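Local coordinates for 336aa long hypothetical dTDP-glucose 4,6-dehydratase (Pyrococcus horikoshii, PDB 2HUN), which binds NAD(+) in a Rossmann fold and probably acts as a dTDP-glucose 4,6-dehydratase, a lyase of nucleotide-sugar metabolism, at residues A[46-51]-A[314-319]. Sequence-based numbering, arbitrary orientation.
Sequences NLKDLE and NEWWWK
N46 and W317 join the Rossmann domain, at the loop between strands 31-36 and 56-60, to the short C-terminal helix 315-318. W317 NE1 donates to N46 OD1 at 2.7 Å, moderately bent (141° at the hydrogen); the oxygen sits at the indole edge, in the ring plane, and the donor lies nearly on the line of the C=O bond. Amide and ring planes are 35° apart. With CG anti to the backbone N (chi1 -174°), the W317 indole reaches toward the loop; Y185 and, from helix 300-313, W310 both meet it edge-to-face. Replacing W317 by an alanine would probably leave the buried N46 OD1 without its indole donor and open a gap beside Y185 and W310. N46 ND2 makes weak hydrogen bonds to S17 OG and to G13 O of the glycine-rich NAD-binding turn, and the N46 side chain lies about 6 Å from the bound NAD. At the exposed border the extended K48 chain meets W316 obliquely, its CE 3.6 Å from W316 CH2. That indole is anchored within its own segment: W317 CB rests over the centre of one face, and W316 NE1 donates in the carbonyl plane to a lone pair of N314 OD1, 2.7 Å away.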
ATOM      1  N   ASN A  46     -25.681   0.886  18.768  1.00 32.68           N
ATOM      2  CA  ASN A  46     -25.256  -0.466  18.426  1.00 31.90           C
ATOM      3  C   ASN A  46     -24.875  -1.273  19.661  1.00 32.32           C
ATOM      4  O   ASN A  46     -25.133  -2.472  19.723  1.00 32.21           O
ATOM      5  CB  ASN A  46     -24.040  -0.430  17.497  1.00 31.35           C
ATOM      6  CG  ASN A  46     -24.358   0.115  16.130  1.00 30.27           C
ATOM      7  OD1 ASN A  46     -25.486   0.506  15.850  1.00 30.99           O
ATOM      8  ND2 ASN A  46     -23.349   0.148  15.262  1.00 30.55           N
ATOM      9  N   LEU A  47     -24.264  -0.615  20.642  1.00 33.09           N
ATOM     10  CA  LEU A  47     -23.809  -1.305  21.845  1.00 34.76           C
ATOM     11  C   LEU A  47     -24.351  -0.763  23.168  1.00 38.05           C
ATOM     12  O   LEU A  47     -23.769  -1.030  24.223  1.00 37.24           O
ATOM     13  CB  LEU A  47     -22.275  -1.269  21.901  1.00 32.52           C
ATOM     14  CG  LEU A  47     -21.508  -1.933  20.753  1.00 32.11           C
ATOM     15  CD1 LEU A  47     -20.026  -1.624  20.864  1.00 30.11           C
ATOM     16  CD2 LEU A  47     -21.751  -3.429  20.789  1.00 29.52           C
ATOM     17  N   LYS A  48     -25.455  -0.025  23.134  1.00 39.76           N
ATOM     18  CA  LYS A  48     -25.978   0.545  24.369  1.00 42.56           C
ATOM     19  C   LYS A  48     -26.315  -0.464  25.459  1.00 43.78           C
ATOM     20  O   LYS A  48     -26.158  -0.165  26.638  1.00 45.10           O
ATOM     21  CB  LYS A  48     -27.188   1.443  24.094  1.00 43.65           C
ATOM     22  CG  LYS A  48     -28.479   0.739  23.739  1.00 45.27           C
ATOM     23  CD  LYS A  48     -29.586   1.778  23.619  1.00 47.85           C
ATOM     24  CE  LYS A  48     -30.942   1.159  23.320  1.00 48.64           C
ATOM     25  NZ  LYS A  48     -31.976   2.219  23.155  1.00 49.37           N
ATOM     26  N   ASP A  49     -26.754  -1.661  25.086  1.00 45.05           N
ATOM     27  CA  ASP A  49     -27.097  -2.654  26.098  1.00 47.88           C
ATOM     28  C   ASP A  49     -25.887  -3.360  26.710  1.00 48.71           C
ATOM     29  O   ASP A  49     -26.034  -4.146  27.647  1.00 49.21           O
ATOM     30  CB  ASP A  49     -28.071  -3.689  25.529  1.00 49.76           C
ATOM     31  CG  ASP A  49     -27.504  -4.432  24.349  1.00 50.51           C
ATOM     32  OD1 ASP A  49     -27.261  -3.789  23.306  1.00 52.29           O
ATOM     33  OD2 ASP A  49     -27.305  -5.659  24.463  1.00 52.57           O
ATOM     34  N   LEU A  50     -24.695  -3.084  26.186  1.00 48.85           N
ATOM     35  CA  LEU A  50     -23.475  -3.685  26.719  1.00 48.64           C
ATOM     36  C   LEU A  50     -22.653  -2.609  27.414  1.00 48.60           C
ATOM     37  O   LEU A  50     -21.715  -2.909  28.151  1.00 47.87           O
ATOM     38  CB  LEU A  50     -22.632  -4.315  25.603  1.00 49.26           C
ATOM     39  CG  LEU A  50     -23.177  -5.552  24.885  1.00 50.65           C
ATOM     40  CD1 LEU A  50     -22.136  -6.064  23.895  1.00 50.00           C
ATOM     41  CD2 LEU A  50     -23.514  -6.633  25.901  1.00 50.84           C
ATOM     42  N   GLU A  51     -23.024  -1.353  27.176  1.00 49.01           N
ATOM     43  CA  GLU A  51     -22.325  -0.207  27.751  1.00 50.82           C
ATOM     44  C   GLU A  51     -21.797  -0.433  29.152  1.00 50.35           C
ATOM     45  O   GLU A  51     -20.626  -0.175  29.429  1.00 50.59           O
ATOM     46  CB  GLU A  51     -23.230   1.022  27.799  1.00 52.24           C
ATOM     47  CG  GLU A  51     -23.692   1.536  26.460  1.00 55.91           C
ATOM     48  CD  GLU A  51     -24.360   2.886  26.580  1.00 57.06           C
ATOM     49  OE1 GLU A  51     -25.214   3.044  27.477  1.00 59.95           O
ATOM     50  OE2 GLU A  51     -24.036   3.786  25.779  1.00 58.09           O
ATOM     51  N   ASN A 314     -36.395  -4.416  15.004  1.00 31.93           N
ATOM     52  CA  ASN A 314     -35.582  -3.367  15.589  1.00 31.03           C
ATOM     53  C   ASN A 314     -35.780  -2.042  14.892  1.00 29.75           C
ATOM     54  O   ASN A 314     -34.824  -1.315  14.617  1.00 28.31           O
ATOM     55  CB  ASN A 314     -34.112  -3.787  15.562  1.00 29.33           C
ATOM     56  CG  ASN A 314     -33.786  -4.808  16.637  1.00 30.68           C
ATOM     57  OD1 ASN A 314     -33.646  -4.460  17.811  1.00 31.27           O
ATOM     58  ND2 ASN A 314     -33.684  -6.080  16.247  1.00 29.01           N
ATOM     59  N   GLU A 315     -37.041  -1.727  14.624  1.00 28.48           N
ATOM     60  CA  GLU A 315     -37.374  -0.478  13.966  1.00 30.09           C
ATOM     61  C   GLU A 315     -36.823   0.681  14.790  1.00 28.54           C
ATOM     62  O   GLU A 315     -36.521   1.741  14.257  1.00 29.65           O
ATOM     63  CB  GLU A 315     -38.898  -0.354  13.804  1.00 32.75           C
ATOM     64  CG  GLU A 315     -39.347   0.945  13.149  1.00 35.24           C
ATOM     65  CD  GLU A 315     -40.786   0.896  12.653  1.00 37.14           C
ATOM     66  OE1 GLU A 315     -41.371  -0.206  12.585  1.00 37.27           O
ATOM     67  OE2 GLU A 315     -41.325   1.969  12.320  1.00 38.49           O
ATOM     68  N   TRP A 316     -36.674   0.464  16.091  1.00 29.67           N
ATOM     69  CA  TRP A 316     -36.153   1.501  16.978  1.00 31.52           C
ATOM     70  C   TRP A 316     -34.748   1.935  16.557  1.00 31.93           C
ATOM     71  O   TRP A 316     -34.382   3.108  16.691  1.00 30.31           O
ATOM     72  CB  TRP A 316     -36.098   0.999  18.423  1.00 31.05           C
ATOM     73  CG  TRP A 316     -35.030  -0.025  18.672  1.00 31.74           C
ATOM     74  CD1 TRP A 316     -35.127  -1.381  18.507  1.00 33.51           C
ATOM     75  CD2 TRP A 316     -33.693   0.232  19.113  1.00 30.99           C
ATOM     76  NE1 TRP A 316     -33.929  -1.983  18.822  1.00 31.19           N
ATOM     77  CE2 TRP A 316     -33.032  -1.014  19.197  1.00 32.85           C
ATOM     78  CE3 TRP A 316     -32.987   1.399  19.444  1.00 31.82           C
ATOM     79  CZ2 TRP A 316     -31.696  -1.128  19.600  1.00 31.45           C
ATOM     80  CZ3 TRP A 316     -31.659   1.286  19.844  1.00 31.72           C
ATOM     81  CH2 TRP A 316     -31.029   0.032  19.918  1.00 32.52           C
ATOM     82  N   TRP A 317     -33.975   0.982  16.035  1.00 31.15           N
ATOM     83  CA  TRP A 317     -32.599   1.247  15.620  1.00 30.52           C
ATOM     84  C   TRP A 317     -32.440   1.973  14.275  1.00 30.50           C
ATOM     85  O   TRP A 317     -31.780   3.010  14.215  1.00 30.24           O
ATOM     86  CB  TRP A 317     -31.798  -0.070  15.588  1.00 30.91           C
ATOM     87  CG  TRP A 317     -30.328   0.129  15.309  1.00 29.51           C
ATOM     88  CD1 TRP A 317     -29.346   0.411  16.219  1.00 29.28           C
ATOM     89  CD2 TRP A 317     -29.700   0.137  14.024  1.00 26.90           C
ATOM     90  NE1 TRP A 317     -28.140   0.597  15.576  1.00 28.08           N
ATOM     91  CE2 TRP A 317     -28.330   0.435  14.228  1.00 28.21           C
ATOM     92  CE3 TRP A 317     -30.159  -0.074  12.716  1.00 26.39           C
ATOM     93  CZ2 TRP A 317     -27.416   0.526  13.170  1.00 26.49           C
ATOM     94  CZ3 TRP A 317     -29.252   0.019  11.665  1.00 25.40           C
ATOM     95  CH2 TRP A 317     -27.892   0.316  11.901  1.00 25.44           C
ATOM     96  N   TRP A 318     -33.049   1.448  13.211  1.00 29.54           N
ATOM     97  CA  TRP A 318     -32.907   2.053  11.883  1.00 31.67           C
ATOM     98  C   TRP A 318     -33.766   3.276  11.586  1.00 32.18           C
ATOM     99  O   TRP A 318     -33.402   4.127  10.772  1.00 31.06           O
ATOM    100  CB  TRP A 318     -33.166   1.011  10.784  1.00 32.48           C
ATOM    101  CG  TRP A 318     -34.493   0.285  10.852  1.00 32.92           C
ATOM    102  CD1 TRP A 318     -34.724  -0.951  11.389  1.00 34.47           C
ATOM    103  CD2 TRP A 318     -35.739   0.698  10.253  1.00 32.30           C
ATOM    104  NE1 TRP A 318     -36.017  -1.348  11.154  1.00 33.94           N
ATOM    105  CE2 TRP A 318     -36.661  -0.361  10.466  1.00 33.90           C
ATOM    106  CE3 TRP A 318     -36.153   1.839   9.566  1.00 33.33           C
ATOM    107  CZ2 TRP A 318     -37.983  -0.288  10.006  1.00 34.28           C
ATOM    108  CZ3 TRP A 318     -37.463   1.903   9.109  1.00 34.21           C
ATOM    109  CH2 TRP A 318     -38.362   0.845   9.330  1.00 33.98           C
ATOM    110  N   LYS A 319     -34.918   3.339  12.235  1.00 33.70           N
ATOM    111  CA  LYS A 319     -35.861   4.424  12.061  1.00 36.38           C
ATOM    112  C   LYS A 319     -35.227   5.821  12.182  1.00 35.38           C
ATOM    113  O   LYS A 319     -35.413   6.667  11.318  1.00 34.39           O
ATOM    114  CB  LYS A 319     -36.983   4.241  13.081  1.00 39.25           C
ATOM    115  CG  LYS A 319     -38.127   5.191  12.904  1.00 42.69           C
ATOM    116  CD  LYS A 319     -38.574   5.196  11.462  1.00 45.43           C
ATOM    117  CE  LYS A 319     -39.788   6.081  11.327  1.00 47.86           C
ATOM    118  NZ  LYS A 319     -39.817   6.732   9.981  1.00 49.72           N
TER